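Local atomic coordinates of DegV family protein (Eubacterium eligens, PDB entry 3FDJ), a protein that probably binds a fatty acid, as characterised DegV family members do, although its own function has not been established. Residues 144-147 / 148-151; 135-138 / 139-143. All blocks are in the same frame, centred on the assembly; numbering follows the deposited sequence.

Contact 1. Residues 144-147 / 148-151; sequences GAID and AYMQ
This is an intrahelical contact in the last turns of helix 139-150, the helix that leads into strand 153-159, with I146 reaching forward to Y149 and to the selenomethionine M150. Two backbone i to i+4 bonds define the turn: Y149 N to A145 O at 3.1 Å, with the donor in the carbonyl plane, and M150 N to I146 O at 2.9 Å, with the donor tilted 20° from that plane. The side chains add an apolar strip on the face turned to helix 120-134 and strand 109-114. CD1 of I146 approaches CD2 of Y149 obliquely at 4.2 Å, while CG1 of I146 faces SE of M150 at 4.3 Å. Y149 has CG anti to its backbone N (chi1 175°), which carries the ring off from the preceding turn; it touches helix 120-134 through I124 and Q128, and its OH is hydrogen-bonded to E276. I146 and M150 also press on I113 of strand 109-114. On D147 the carboxylate is turned to R111, where OD2 makes a salt bridge. M150 has CG beside its backbone N (chi1 -77°), directed back at the preceding turn and 3.3 Å from the carbonyl O of I146.

Contact 2. Residues 135-138 / 139-143; sequences EGKK and FEEID
Half of a capping box starts helix 139-150: the carboxylate of E141, at the N3 position, turns back to the backbone NH of the N-cap residue K138. The bond from K138 N to E141 OE1 is 3.0 Å long and straight (167°), although the donor stands above the carboxylate plane by 37°. E141 takes chi1 -65° and is extended beyond CG, which brings OE1 back alongside the cap and also to 3.5 Å from CA of K137. The first helical i to i+4 bond runs from I142 N to K138 O, 3.0 Å. K137 at N' and I142 at N4 touch through carbon atoms, K137 CB lying 3.8 Å from I142 CG1, in the positions of a hydrophobic staple but with a lysine at N'. K137 NZ turns the other way, to a salt bridge with E135 OE1 at 3.0 Å. K138 bends its chain to put NZ 3.4 Å from E140 OE1, a weak bond within a salt bridge, while E140 OE2 pairs with K109. Acidic groups at N2 and N3 would probably interact favourably with the helix dipole, and E141 supplies an acceptor to an NH lying before the first helical turn.

How the contacts relate
Contact 2 opens helix 139-150 and contact 1 lies near its other end; their centres are about 12 Å apart, and 135-143 runs directly into 144-151. The two share partners more than they share contacts. R111 NH2 of strand 109-114 forms salt bridges with both D143, at the end of segment 139-143, and D147 of contact 1, residues one helical turn apart, and M132 of helix 120-134 meets I142 of the first turn as well as I146 further along. The same strand and the same helix thus back both contacts. The sodium ion is bound by K160, A179 and I184, none of them in either contact.

Contact 1. Residues 144-147 / 148-151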
ATOM      1  N   GLY A 144      -9.688  18.807  -2.833  1.00 12.19           N
ATOM      2  CA  GLY A 144     -11.114  18.403  -2.791  1.00 12.58           C
ATOM      3  C   GLY A 144     -11.394  17.128  -3.566  1.00 11.13           C
ATOM      4  O   GLY A 144     -12.076  16.223  -3.091  1.00 12.67           O
ATOM      5  N   ALA A 145     -10.834  17.054  -4.757  1.00  9.51           N
ATOM      6  CA  ALA A 145     -11.229  16.038  -5.726  1.00  9.44           C
ATOM      7  C   ALA A 145     -10.667  14.664  -5.436  1.00  9.13           C
ATOM      8  O   ALA A 145     -11.292  13.655  -5.804  1.00 10.33           O
ATOM      9  CB  ALA A 145     -10.868  16.484  -7.138  1.00  9.85           C
ATOM     10  N   ILE A 146      -9.501  14.598  -4.793  1.00  8.56           N
ATOM     11  CA  ILE A 146      -8.833  13.323  -4.581  1.00  8.73           C
ATOM     12  C   ILE A 146      -9.683  12.408  -3.684  1.00  9.76           C
ATOM     13  O   ILE A 146      -9.756  11.197  -3.917  1.00  9.30           O
ATOM     14  CB  ILE A 146      -7.386  13.494  -4.040  1.00  9.17           C
ATOM     15  CG1 ILE A 146      -6.641  12.158  -4.107  1.00 10.68           C
ATOM     16  CG2 ILE A 146      -7.341  14.100  -2.621  1.00  8.24           C
ATOM     17  CD1 ILE A 146      -6.402  11.639  -5.581  1.00  9.22           C
ATOM     18  N   ASP A 147     -10.338  12.989  -2.676  1.00  9.61           N
ATOM     19  CA  ASP A 147     -11.205  12.183  -1.785  1.00 10.85           C
ATOM     20  C   ASP A 147     -12.412  11.585  -2.504  1.00 10.09           C
ATOM     21  O   ASP A 147     -12.823  10.461  -2.208  1.00 10.32           O
ATOM     22  CB  ASP A 147     -11.626  12.979  -0.583  1.00 10.43           C
ATOM     23  CG  ASP A 147     -10.443  13.505   0.174  1.00 14.90           C
ATOM     24  OD1 ASP A 147      -9.978  12.804   1.108  1.00 18.30           O
ATOM     25  OD2 ASP A 147      -9.922  14.567  -0.227  1.00 16.22           O
ATOM     26  N   ALA A 148     -12.951  12.305  -3.477  1.00  9.73           N
ATOM     27  CA  ALA A 148     -14.033  11.775  -4.289  1.00 10.08           C
ATOM     28  C   ALA A 148     -13.552  10.610  -5.165  1.00  9.57           C
ATOM     29  O   ALA A 148     -14.233   9.585  -5.290  1.00  9.50           O
ATOM     30  CB  ALA A 148     -14.619  12.893  -5.158  1.00 10.23           C
ATOM     31  N   TYR A 149     -12.382  10.793  -5.776  1.00  9.14           N
ATOM     32  CA  TYR A 149     -11.734   9.776  -6.613  1.00  9.47           C
ATOM     33  C   TYR A 149     -11.478   8.479  -5.830  1.00  9.06           C
ATOM     34  O   TYR A 149     -11.729   7.360  -6.337  1.00  9.43           O
ATOM     35  CB  TYR A 149     -10.433  10.343  -7.198  1.00  8.94           C
ATOM     36  CG  TYR A 149      -9.640   9.324  -7.976  1.00  9.50           C
ATOM     37  CD1 TYR A 149      -9.916   9.089  -9.318  1.00  9.95           C
ATOM     38  CD2 TYR A 149      -8.657   8.555  -7.362  1.00  8.90           C
ATOM     39  CE1 TYR A 149      -9.207   8.115 -10.038  1.00 10.88           C
ATOM     40  CE2 TYR A 149      -7.934   7.600  -8.065  1.00 10.34           C
ATOM     41  CZ  TYR A 149      -8.203   7.390  -9.402  1.00 12.53           C
ATOM     42  OH  TYR A 149      -7.508   6.440 -10.123  1.00 15.02           O
HETATM   43  N   MSE A 150     -11.031   8.628  -4.583  1.00  8.62           N
HETATM   44  CA  MSE A 150     -10.744   7.475  -3.718  1.00  9.25           C
HETATM   45  C   MSE A 150     -11.951   6.576  -3.435  1.00  9.81           C
HETATM   46  O   MSE A 150     -11.819   5.360  -3.226  1.00  9.87           O
HETATM   47  CB  MSE A 150     -10.133   7.977  -2.407  1.00 10.05           C
HETATM   48  CG  MSE A 150      -8.687   8.365  -2.565  1.00 11.24           C
HETATM   49 SE   MSE A 150      -8.117   9.519  -1.090  0.80 13.19          SE
HETATM   50  CE  MSE A 150      -8.442   8.333   0.379  1.00 14.40           C
ATOM     51  N   GLN A 151     -13.130   7.166  -3.438  1.00  9.55           N
ATOM     52  CA  GLN A 151     -14.347   6.393  -3.240  1.00 10.92           C
ATOM     53  C   GLN A 151     -14.554   5.371  -4.350  1.00 10.93           C
ATOM     54  O   GLN A 151     -15.266   4.381  -4.129  1.00 11.57           O
ATOM     55  CB  GLN A 151     -15.554   7.337  -3.116  1.00 10.95           C
ATOM     56  CG  GLN A 151     -15.490   8.152  -1.852  1.00 12.87           C
ATOM     57  CD  GLN A 151     -16.719   9.009  -1.607  1.00 16.68           C
ATOM     58  OE1 GLN A 151     -17.493   9.323  -2.517  1.00 19.29           O
ATOM     59  NE2 GLN A 151     -16.876   9.426  -0.373  1.00 15.55           N
TER

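Contact 2. Residues 135-138 / 139-143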
ATOM      1  N   GLU A 135      -2.559  18.021 -15.396  1.00 13.56           N
ATOM      2  CA  GLU A 135      -3.700  18.680 -16.036  1.00 14.42           C
ATOM      3  C   GLU A 135      -3.786  20.176 -15.694  1.00 14.39           C
ATOM      4  O   GLU A 135      -4.601  20.879 -16.286  1.00 14.93           O
ATOM      5  CB  GLU A 135      -5.015  17.971 -15.656  1.00 14.64           C
ATOM      6  CG  GLU A 135      -5.219  16.636 -16.356  1.00 16.60           C
ATOM      7  CD  GLU A 135      -6.292  15.754 -15.714  1.00 20.94           C
ATOM      8  OE1 GLU A 135      -6.829  16.106 -14.637  1.00 20.68           O
ATOM      9  OE2 GLU A 135      -6.585  14.679 -16.292  1.00 22.63           O
ATOM     10  N   GLY A 136      -2.956  20.658 -14.769  1.00 13.78           N
ATOM     11  CA  GLY A 136      -2.914  22.069 -14.393  1.00 14.22           C
ATOM     12  C   GLY A 136      -3.885  22.450 -13.286  1.00 14.01           C
ATOM     13  O   GLY A 136      -4.168  23.619 -13.077  1.00 14.23           O
ATOM     14  N   LYS A 137      -4.395  21.472 -12.552  1.00 14.42           N
ATOM     15  CA  LYS A 137      -5.332  21.764 -11.489  1.00 14.19           C
ATOM     16  C   LYS A 137      -4.606  22.439 -10.330  1.00 14.58           C
ATOM     17  O   LYS A 137      -3.430  22.171 -10.079  1.00 14.46           O
ATOM     18  CB  LYS A 137      -6.072  20.499 -11.078  1.00 14.70           C
ATOM     19  CG  LYS A 137      -7.114  20.116 -12.135  1.00 16.31           C
ATOM     20  CD  LYS A 137      -7.627  18.709 -12.004  1.00 19.00           C
ATOM     21  CE  LYS A 137      -8.853  18.530 -12.917  1.00 19.35           C
ATOM     22  NZ  LYS A 137      -8.525  18.555 -14.367  1.00 17.00           N
ATOM     23  N   LYS A 138      -5.300  23.341  -9.641  1.00 13.79           N
ATOM     24  CA  LYS A 138      -4.719  24.028  -8.493  1.00 14.00           C
ATOM     25  C   LYS A 138      -4.798  23.157  -7.244  1.00 12.88           C
ATOM     26  O   LYS A 138      -5.621  22.232  -7.168  1.00 12.14           O
ATOM     27  CB  LYS A 138      -5.438  25.358  -8.250  1.00 14.84           C
ATOM     28  CG  LYS A 138      -5.311  26.347  -9.405  1.00 18.66           C
ATOM     29  CD  LYS A 138      -6.539  27.253  -9.503  1.00 24.13           C
ATOM     30  CE  LYS A 138      -6.730  28.112  -8.258  1.00 26.96           C
ATOM     31  NZ  LYS A 138      -7.224  27.335  -7.053  1.00 30.33           N
ATOM     32  N   PHE A 139      -3.960  23.474  -6.261  1.00 11.88           N
ATOM     33  CA  PHE A 139      -3.876  22.710  -5.013  1.00 11.32           C
ATOM     34  C   PHE A 139      -5.259  22.474  -4.391  1.00 11.25           C
ATOM     35  O   PHE A 139      -5.604  21.335  -4.049  1.00 11.57           O
ATOM     36  CB  PHE A 139      -2.955  23.400  -4.004  1.00 10.63           C
ATOM     37  CG  PHE A 139      -2.778  22.639  -2.717  1.00 10.57           C
ATOM     38  CD1 PHE A 139      -3.686  22.769  -1.701  1.00 11.05           C
ATOM     39  CD2 PHE A 139      -1.698  21.781  -2.542  1.00 12.88           C
ATOM     40  CE1 PHE A 139      -3.525  22.066  -0.505  1.00 12.28           C
ATOM     41  CE2 PHE A 139      -1.535  21.073  -1.365  1.00 11.72           C
ATOM     42  CZ  PHE A 139      -2.456  21.220  -0.345  1.00 12.80           C
ATOM     43  N   GLU A 140      -6.048  23.537  -4.283  1.00 11.72           N
ATOM     44  CA  GLU A 140      -7.354  23.441  -3.643  1.00 12.66           C
ATOM     45  C   GLU A 140      -8.316  22.549  -4.441  1.00 12.22           C
ATOM     46  O   GLU A 140      -9.096  21.803  -3.853  1.00 12.71           O
ATOM     47  CB  GLU A 140      -7.947  24.823  -3.424  1.00 14.04           C
ATOM     48  CG  GLU A 140      -7.147  25.686  -2.436  1.00 15.97           C
ATOM     49  CD  GLU A 140      -5.869  26.296  -3.004  1.00 19.42           C
ATOM     50  OE1 GLU A 140      -5.641  26.323  -4.267  1.00 17.71           O
ATOM     51  OE2 GLU A 140      -5.068  26.739  -2.135  1.00 24.40           O
ATOM     52  N   GLU A 141      -8.217  22.573  -5.759  1.00 11.69           N
ATOM     53  CA  GLU A 141      -9.039  21.692  -6.594  1.00 11.87           C
ATOM     54  C   GLU A 141      -8.680  20.232  -6.374  1.00 11.58           C
ATOM     55  O   GLU A 141      -9.561  19.372  -6.265  1.00 10.95           O
ATOM     56  CB  GLU A 141      -8.899  22.056  -8.076  1.00 12.70           C
ATOM     57  CG  GLU A 141      -9.432  23.441  -8.402  1.00 15.34           C
ATOM     58  CD  GLU A 141      -9.150  23.938  -9.822  1.00 19.75           C
ATOM     59  OE1 GLU A 141      -8.139  23.524 -10.455  1.00 19.26           O
ATOM     60  OE2 GLU A 141      -9.934  24.805 -10.290  1.00 18.94           O
ATOM     61  N   ILE A 142      -7.377  19.962  -6.317  1.00 10.06           N
ATOM     62  CA  ILE A 142      -6.873  18.608  -6.171  1.00  9.67           C
ATOM     63  C   ILE A 142      -7.222  18.084  -4.778  1.00 10.21           C
ATOM     64  O   ILE A 142      -7.691  16.946  -4.618  1.00 10.06           O
ATOM     65  CB  ILE A 142      -5.343  18.549  -6.385  1.00  9.38           C
ATOM     66  CG1 ILE A 142      -4.988  18.978  -7.801  1.00  9.44           C
ATOM     67  CG2 ILE A 142      -4.822  17.140  -6.074  1.00  9.81           C
ATOM     68  CD1 ILE A 142      -3.474  19.268  -8.013  1.00 12.96           C
ATOM     69  N   ASP A 143      -7.048  18.942  -3.777  1.00 10.32           N
ATOM     70  CA  ASP A 143      -7.288  18.572  -2.388  1.00 11.51           C
ATOM     71  C   ASP A 143      -8.751  18.123  -2.201  1.00 11.94           C
ATOM     72  O   ASP A 143      -9.000  17.179  -1.501  1.00 14.13           O
ATOM     73  CB  ASP A 143      -6.951  19.755  -1.486  1.00 11.83           C
ATOM     74  CG  ASP A 143      -7.093  19.445   0.006  1.00 15.22           C
ATOM     75  OD1 ASP A 143      -7.043  18.269   0.397  1.00 18.83           O
ATOM     76  OD2 ASP A 143      -7.226  20.409   0.790  1.00 20.28           O
TER